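Local atomic coordinates of isomaltose glucohydrolase (Kribbella flavida, PDB entry 5Z3E), a protein that hydrolyses the alpha-1,6-glucosidic linkage of isomaltose from its non-reducing end, releasing beta-D-glucose and D-glucose during intracellular breakdown of a starch-derived cyclic tetrasaccharide. Residues Gln315-Ser320 with Leu382-Met387; Asp352-Val357 with Val377-Leu382. The protein carries 1 engineered substitution. All coordinates share one frame; numbering follows the deposited sequence.

Interaction 1: residues Gln315-Ser320 with Leu382-Met387; sequences QWILLS and LWSHGM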
loop_
_atom_site.group_PDB
_atom_site.type_symbol
_atom_site.label_atom_id
_atom_site.label_comp_id
_atom_site.label_asym_id
_atom_site.label_seq_id
_atom_site.Cartn_x
_atom_site.Cartn_y
_atom_site.Cartn_z
ATOM N N GLN A 315 7.395 -10.249 -11.762
ATOM C CA GLN A 315 6.627 -10.786 -10.644
ATOM C C GLN A 315 7.000 -10.033 -9.380
ATOM O O GLN A 315 8.177 -9.982 -9.019
ATOM C CB GLN A 315 6.950 -12.275 -10.482
ATOM C CG GLN A 315 6.550 -13.103 -11.683
ATOM C CD GLN A 315 7.289 -14.431 -11.708
ATOM O OE1 GLN A 315 8.513 -14.429 -11.843
ATOM N NE2 GLN A 315 6.580 -15.544 -11.600
ATOM N N TRP A 316 5.997 -9.446 -8.720
ATOM C CA TRP A 316 6.243 -8.519 -7.619
ATOM C C TRP A 316 6.086 -9.189 -6.271
ATOM O O TRP A 316 5.022 -9.725 -5.919
ATOM C CB TRP A 316 5.288 -7.330 -7.738
ATOM C CG TRP A 316 5.745 -6.361 -8.801
ATOM C CD1 TRP A 316 5.847 -6.552 -10.152
ATOM C CD2 TRP A 316 6.213 -5.032 -8.555
ATOM N NE1 TRP A 316 6.361 -5.425 -10.748
ATOM C CE2 TRP A 316 6.587 -4.483 -9.789
ATOM C CE3 TRP A 316 6.324 -4.254 -7.401
ATOM C CZ2 TRP A 316 7.055 -3.187 -9.902
ATOM C CZ3 TRP A 316 6.801 -2.979 -7.512
ATOM C CH2 TRP A 316 7.153 -2.445 -8.759
ATOM N N ILE A 317 7.138 -9.099 -5.451
ATOM C CA ILE A 317 7.149 -9.678 -4.124
ATOM C C ILE A 317 5.962 -9.163 -3.304
ATOM O O ILE A 317 5.273 -9.933 -2.627
ATOM C CB ILE A 317 8.486 -9.431 -3.407
ATOM C CG1 ILE A 317 9.590 -10.395 -3.901
ATOM C CG2 ILE A 317 8.342 -9.569 -1.908
ATOM C CD1 ILE A 317 9.965 -10.293 -5.345
ATOM N N LEU A 318 5.723 -7.842 -3.340
ATOM C CA LEU A 318 4.692 -7.266 -2.486
ATOM C C LEU A 318 3.311 -7.775 -2.872
ATOM O O LEU A 318 2.431 -7.860 -2.023
ATOM C CB LEU A 318 4.801 -5.730 -2.491
ATOM C CG LEU A 318 4.423 -5.005 -3.769
ATOM C CD1 LEU A 318 2.935 -4.681 -3.791
ATOM C CD2 LEU A 318 5.228 -3.742 -3.939
ATOM N N LEU A 319 3.104 -8.082 -4.155
ATOM C CA LEU A 319 1.824 -8.572 -4.622
ATOM C C LEU A 319 1.637 -10.054 -4.286
ATOM O O LEU A 319 0.522 -10.461 -3.955
ATOM C CB LEU A 319 1.617 -8.313 -6.097
ATOM C CG LEU A 319 1.502 -6.842 -6.499
ATOM C CD1 LEU A 319 1.315 -6.728 -7.988
ATOM C CD2 LEU A 319 0.354 -6.152 -5.745
ATOM N N SER A 320 2.703 -10.850 -4.361
ATOM C CA SER A 320 2.620 -12.219 -3.851
ATOM C C SER A 320 2.324 -12.235 -2.359
ATOM O O SER A 320 1.549 -13.056 -1.885
ATOM C CB SER A 320 3.909 -12.954 -4.170
ATOM O OG SER A 320 4.034 -13.136 -5.556
ATOM N N LEU A 382 11.974 -1.564 0.472
ATOM C CA LEU A 382 11.520 -1.717 1.851
ATOM C C LEU A 382 10.115 -2.298 1.941
ATOM O O LEU A 382 9.838 -3.124 2.790
ATOM C CB LEU A 382 11.657 -0.428 2.660
ATOM C CG LEU A 382 13.000 -0.213 3.358
ATOM C CD1 LEU A 382 14.126 0.007 2.375
ATOM C CD2 LEU A 382 12.921 0.923 4.337
ATOM N N TRP A 383 9.235 -1.884 1.027
ATOM C CA TRP A 383 7.869 -2.388 0.998
ATOM C C TRP A 383 7.845 -3.916 0.821
ATOM O O TRP A 383 7.028 -4.606 1.416
ATOM C CB TRP A 383 7.098 -1.644 -0.091
ATOM C CG TRP A 383 5.608 -1.892 -0.160
ATOM C CD1 TRP A 383 4.834 -2.601 0.700
ATOM C CD2 TRP A 383 4.738 -1.417 -1.201
ATOM N NE1 TRP A 383 3.529 -2.610 0.249
ATOM C CE2 TRP A 383 3.444 -1.888 -0.918
ATOM C CE3 TRP A 383 4.934 -0.666 -2.366
ATOM C CZ2 TRP A 383 2.368 -1.660 -1.756
ATOM C CZ3 TRP A 383 3.851 -0.461 -3.210
ATOM C CH2 TRP A 383 2.599 -0.968 -2.906
ATOM N N SER A 384 8.768 -4.469 0.033
ATOM C CA SER A 384 8.852 -5.932 -0.066
ATOM C C SER A 384 9.069 -6.567 1.303
ATOM O O SER A 384 8.417 -7.554 1.648
ATOM C CB SER A 384 9.985 -6.361 -0.993
ATOM O OG SER A 384 9.697 -6.048 -2.325
ATOM N N HIS A 385 10.013 -6.017 2.054
ATOM C CA HIS A 385 10.285 -6.488 3.392
ATOM C C HIS A 385 9.131 -6.278 4.357
ATOM O O HIS A 385 8.839 -7.135 5.188
ATOM C CB HIS A 385 11.584 -5.865 3.911
ATOM C CG HIS A 385 12.802 -6.403 3.215
ATOM N ND1 HIS A 385 13.342 -7.631 3.552
ATOM C CD2 HIS A 385 13.538 -5.943 2.176
ATOM C CE1 HIS A 385 14.357 -7.880 2.760
ATOM N NE2 HIS A 385 14.515 -6.878 1.902
ATOM N N GLY A 386 8.471 -5.118 4.251
ATOM C CA GLY A 386 7.315 -4.891 5.094
ATOM C C GLY A 386 6.216 -5.899 4.858
ATOM O O GLY A 386 5.613 -6.405 5.805
ATOM N N MET A 387 5.940 -6.178 3.591
ATOM C CA MET A 387 4.909 -7.144 3.257
ATOM C C MET A 387 5.283 -8.562 3.674
ATOM O O MET A 387 4.428 -9.341 4.099
ATOM C CB MET A 387 4.584 -7.134 1.765
ATOM C CG MET A 387 4.032 -5.895 1.226
ATOM S SD MET A 387 2.453 -5.355 2.036
ATOM C CE MET A 387 1.357 -6.578 1.459
HETATM O O HOH W 1 7.613 -6.005 -4.194
#
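Leu318 presses its forked end onto the indole of Trp383, and this CH-pi contact lies at the centre of a helix-to-helix junction in the (alpha/alpha)6 barrel of the glycoside hydrolase 15 family. The first turn of helix 317-329 meets the first turn of helix 382-394, and all the touching residues are buried. CD2 of Leu318 sits over the six-membered ring of Trp383, 3.5 Å from its centroid and only 15° off the normal, while the other methyl, CD1, lies 3.7 Å from CZ2. With CG placed between its own backbone N and carbonyl carbon (chi1 70°), Leu318 offers both methyls to the indole. Trp383 in turn has CG opposite its backbone N (chi1 -172°), which carries the ring out beneath the leucine's methyls; the indole also meets the ring of Phe79, their planes nearly parallel, and touches Arg75 and Asp76 of helix 74-87. An alanine in place of Trp383, with no flat surface to offer, would probably leave the methyls of Leu318 freer to turn and cost Phe79 the near-parallel ring it meets here.

One turn further along, Met387 brings its CG to 3.8 Å from Leu318 CB. Its chain then folds back at both chi2 and chi3, so that CE ends near Leu318 O. On the side toward the helix starts, the CG2 methyl of Ile317 rests 3.7 Å from Ser384 CB. The polar link here goes through a single water, since Ser384 OG is too far from the Leu318 amide to bond it directly. Ser384 OG also hydrogen-bonds to Pro354 O. The water accepts from Leu318 N at 2.8 Å and donates to Ser384 OG at 2.8 Å.

Interaction 2: residues Asp352-Val357 with Val377-Leu382; sequences DLPAQV and VATPLL. Engineered in segment 352-357: Ala355 (natural residue Glu).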
loop_
_atom_site.group_PDB
_atom_site.type_symbol
_atom_site.label_atom_id
_atom_site.label_comp_id
_atom_site.label_asym_id
_atom_site.label_seq_id
_atom_site.Cartn_x
_atom_site.Cartn_y
_atom_site.Cartn_z
ATOM N N ASP A 352 18.225 -9.601 0.971
ATOM C CA ASP A 352 17.418 -8.475 0.482
ATOM C C ASP A 352 16.408 -8.938 -0.551
ATOM O O ASP A 352 16.686 -9.808 -1.402
ATOM C CB ASP A 352 18.327 -7.413 -0.150
ATOM C CG ASP A 352 19.184 -6.674 0.836
ATOM O OD1 ASP A 352 18.908 -6.723 2.050
ATOM O OD2 ASP A 352 20.105 -5.992 0.373
ATOM N N LEU A 353 15.224 -8.316 -0.507
ATOM C CA LEU A 353 14.140 -8.642 -1.407
ATOM C C LEU A 353 13.984 -7.555 -2.445
ATOM O O LEU A 353 13.861 -6.362 -2.089
ATOM C CB LEU A 353 12.813 -8.803 -0.649
ATOM C CG LEU A 353 12.712 -10.041 0.230
ATOM C CD1 LEU A 353 11.531 -9.911 1.164
ATOM C CD2 LEU A 353 12.596 -11.299 -0.603
ATOM N N PRO A 354 13.979 -7.910 -3.715
ATOM C CA PRO A 354 13.781 -6.932 -4.780
ATOM C C PRO A 354 12.321 -6.494 -4.857
ATOM O O PRO A 354 11.423 -7.142 -4.294
ATOM C CB PRO A 354 14.149 -7.689 -6.044
ATOM C CG PRO A 354 13.823 -9.050 -5.704
ATOM C CD PRO A 354 14.119 -9.272 -4.245
ATOM N N ALA A 355 12.083 -5.433 -5.627
ATOM C CA ALA A 355 10.705 -5.078 -5.958
ATOM C C ALA A 355 10.019 -6.198 -6.752
ATOM O O ALA A 355 8.871 -6.549 -6.519
ATOM C CB ALA A 355 10.664 -3.792 -6.742
ATOM N N GLN A 356 10.748 -6.740 -7.737
ATOM C CA GLN A 356 10.208 -7.726 -8.651
ATOM C C GLN A 356 11.335 -8.586 -9.173
ATOM O O GLN A 356 12.501 -8.189 -9.068
ATOM C CB GLN A 356 9.479 -7.075 -9.807
ATOM C CG GLN A 356 10.366 -6.192 -10.694
ATOM C CD GLN A 356 9.646 -5.718 -11.928
ATOM O OE1 GLN A 356 9.202 -6.526 -12.765
ATOM N NE2 GLN A 356 9.476 -4.405 -12.054
ATOM N N VAL A 357 10.965 -9.721 -9.735
ATOM C CA VAL A 357 11.918 -10.643 -10.387
ATOM C C VAL A 357 11.407 -10.987 -11.757
ATOM O O VAL A 357 10.213 -10.969 -12.022
ATOM C CB VAL A 357 12.132 -11.902 -9.549
ATOM C CG1 VAL A 357 12.851 -11.562 -8.244
ATOM C CG2 VAL A 357 10.878 -12.687 -9.319
ATOM N N VAL A 377 16.721 -3.639 -10.959
ATOM C CA VAL A 377 15.533 -3.468 -10.143
ATOM C C VAL A 377 15.879 -3.145 -8.696
ATOM O O VAL A 377 16.775 -3.733 -8.095
ATOM C CB VAL A 377 14.735 -4.804 -10.227
ATOM C CG1 VAL A 377 13.705 -4.877 -9.139
ATOM C CG2 VAL A 377 14.065 -4.878 -11.606
ATOM N N ALA A 378 15.101 -2.240 -8.118
ATOM C CA ALA A 378 15.289 -1.828 -6.728
ATOM C C ALA A 378 15.397 -3.004 -5.777
ATOM O O ALA A 378 14.468 -3.819 -5.664
ATOM C CB ALA A 378 14.140 -0.937 -6.284
ATOM N N THR A 379 16.518 -3.060 -5.079
ATOM C CA THR A 379 16.797 -4.100 -4.110
ATOM C C THR A 379 17.730 -3.544 -3.043
ATOM O O THR A 379 18.815 -3.100 -3.389
ATOM C CB THR A 379 17.453 -5.298 -4.761
ATOM O OG1 THR A 379 16.794 -5.733 -5.943
ATOM C CG2 THR A 379 17.636 -6.430 -3.792
ATOM N N PRO A 380 17.360 -3.577 -1.770
ATOM C CA PRO A 380 16.045 -3.971 -1.244
ATOM C C PRO A 380 14.980 -2.920 -1.544
ATOM O O PRO A 380 15.259 -1.721 -1.567
ATOM C CB PRO A 380 16.282 -4.010 0.269
ATOM C CG PRO A 380 17.358 -2.961 0.505
ATOM C CD PRO A 380 18.244 -3.039 -0.705
ATOM N N LEU A 381 13.759 -3.383 -1.760
ATOM C CA LEU A 381 12.601 -2.504 -1.707
ATOM C C LEU A 381 12.018 -2.655 -0.300
ATOM O O LEU A 381 11.634 -3.746 0.096
ATOM C CB LEU A 381 11.557 -2.921 -2.748
ATOM C CG LEU A 381 10.392 -1.937 -2.828
ATOM C CD1 LEU A 381 10.789 -0.664 -3.541
ATOM C CD2 LEU A 381 9.164 -2.559 -3.478
ATOM N N LEU A 382 11.974 -1.564 0.472
ATOM C CA LEU A 382 11.520 -1.717 1.851
ATOM C C LEU A 382 10.115 -2.298 1.941
ATOM O O LEU A 382 9.838 -3.124 2.790
ATOM C CB LEU A 382 11.657 -0.428 2.660
ATOM C CG LEU A 382 13.000 -0.213 3.358
ATOM C CD1 LEU A 382 14.126 0.007 2.375
ATOM C CD2 LEU A 382 12.921 0.923 4.337
#
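Leu381 N donates to Leu353 O at 3.0 Å, and Ala355 N donates to Ala378 O at 2.9 Å; the two bonds tie together loops that run in roughly antiparallel directions. Each donor lies almost on the line of the carbonyl it meets, and each oxygen takes a second, weaker touch from a proline: Pro380 CA-H reaches Leu353 O at 3.3 Å, and Pro354 CA-H approaches Ala378 O equally closely. The peptide before Pro380 is cis, a kink in the chain between Ala378 and Leu381, the two residues of 377-382 that make the bonds.

Around this backbone core, the engineered Ala355, which replaces the natural glutamate, the inferred proton acceptor, has its CB 3.8 Å from Leu381 CD2. In the (alpha/alpha)6 barrel of this family, both segments belong to connections between helices, the second leading straight into helix 382-394. Val377 has CG1 turned opposite its backbone N (chi1 164°), which sets that methyl 3.5 Å from Gln356 O, with the extended Gln356 side chain crossing that of Val377 at about a right angle.

At the other end, Asp352 lies alongside the Pro380 ring, its OD2 3.7 Å from Pro380 CD. Farther out, His44 NE2 is hydrogen-bonded to Asp352 OD1, and Asp348 OD1 to the backbone N of Asp352, while Val48 of helix 32-52 touches both Asp352 and Pro380.

Interaction 2 is nested within the chain loop that interaction 1 closes, and their centres lie 8 Å apart. They share Leu382 and are stitched together directly: Ser384 OG meets Pro354 O at 2.8 Å, and Gln315 O meets Val357 N at 2.9 Å across the two-stranded antiparallel sheet of 315-316 and 356-357. Together they frame the site of an inferred base catalyst. Ala355 stands in interaction 2, with the side chain of Ser384 about 5 Å away from its own. The side chain of Glu198, the inferred proton donor, is about 10 Å from that of Trp383. A glycerol, probably from crystallisation, lies about 4 Å from the side chains of both Trp383 and Leu381.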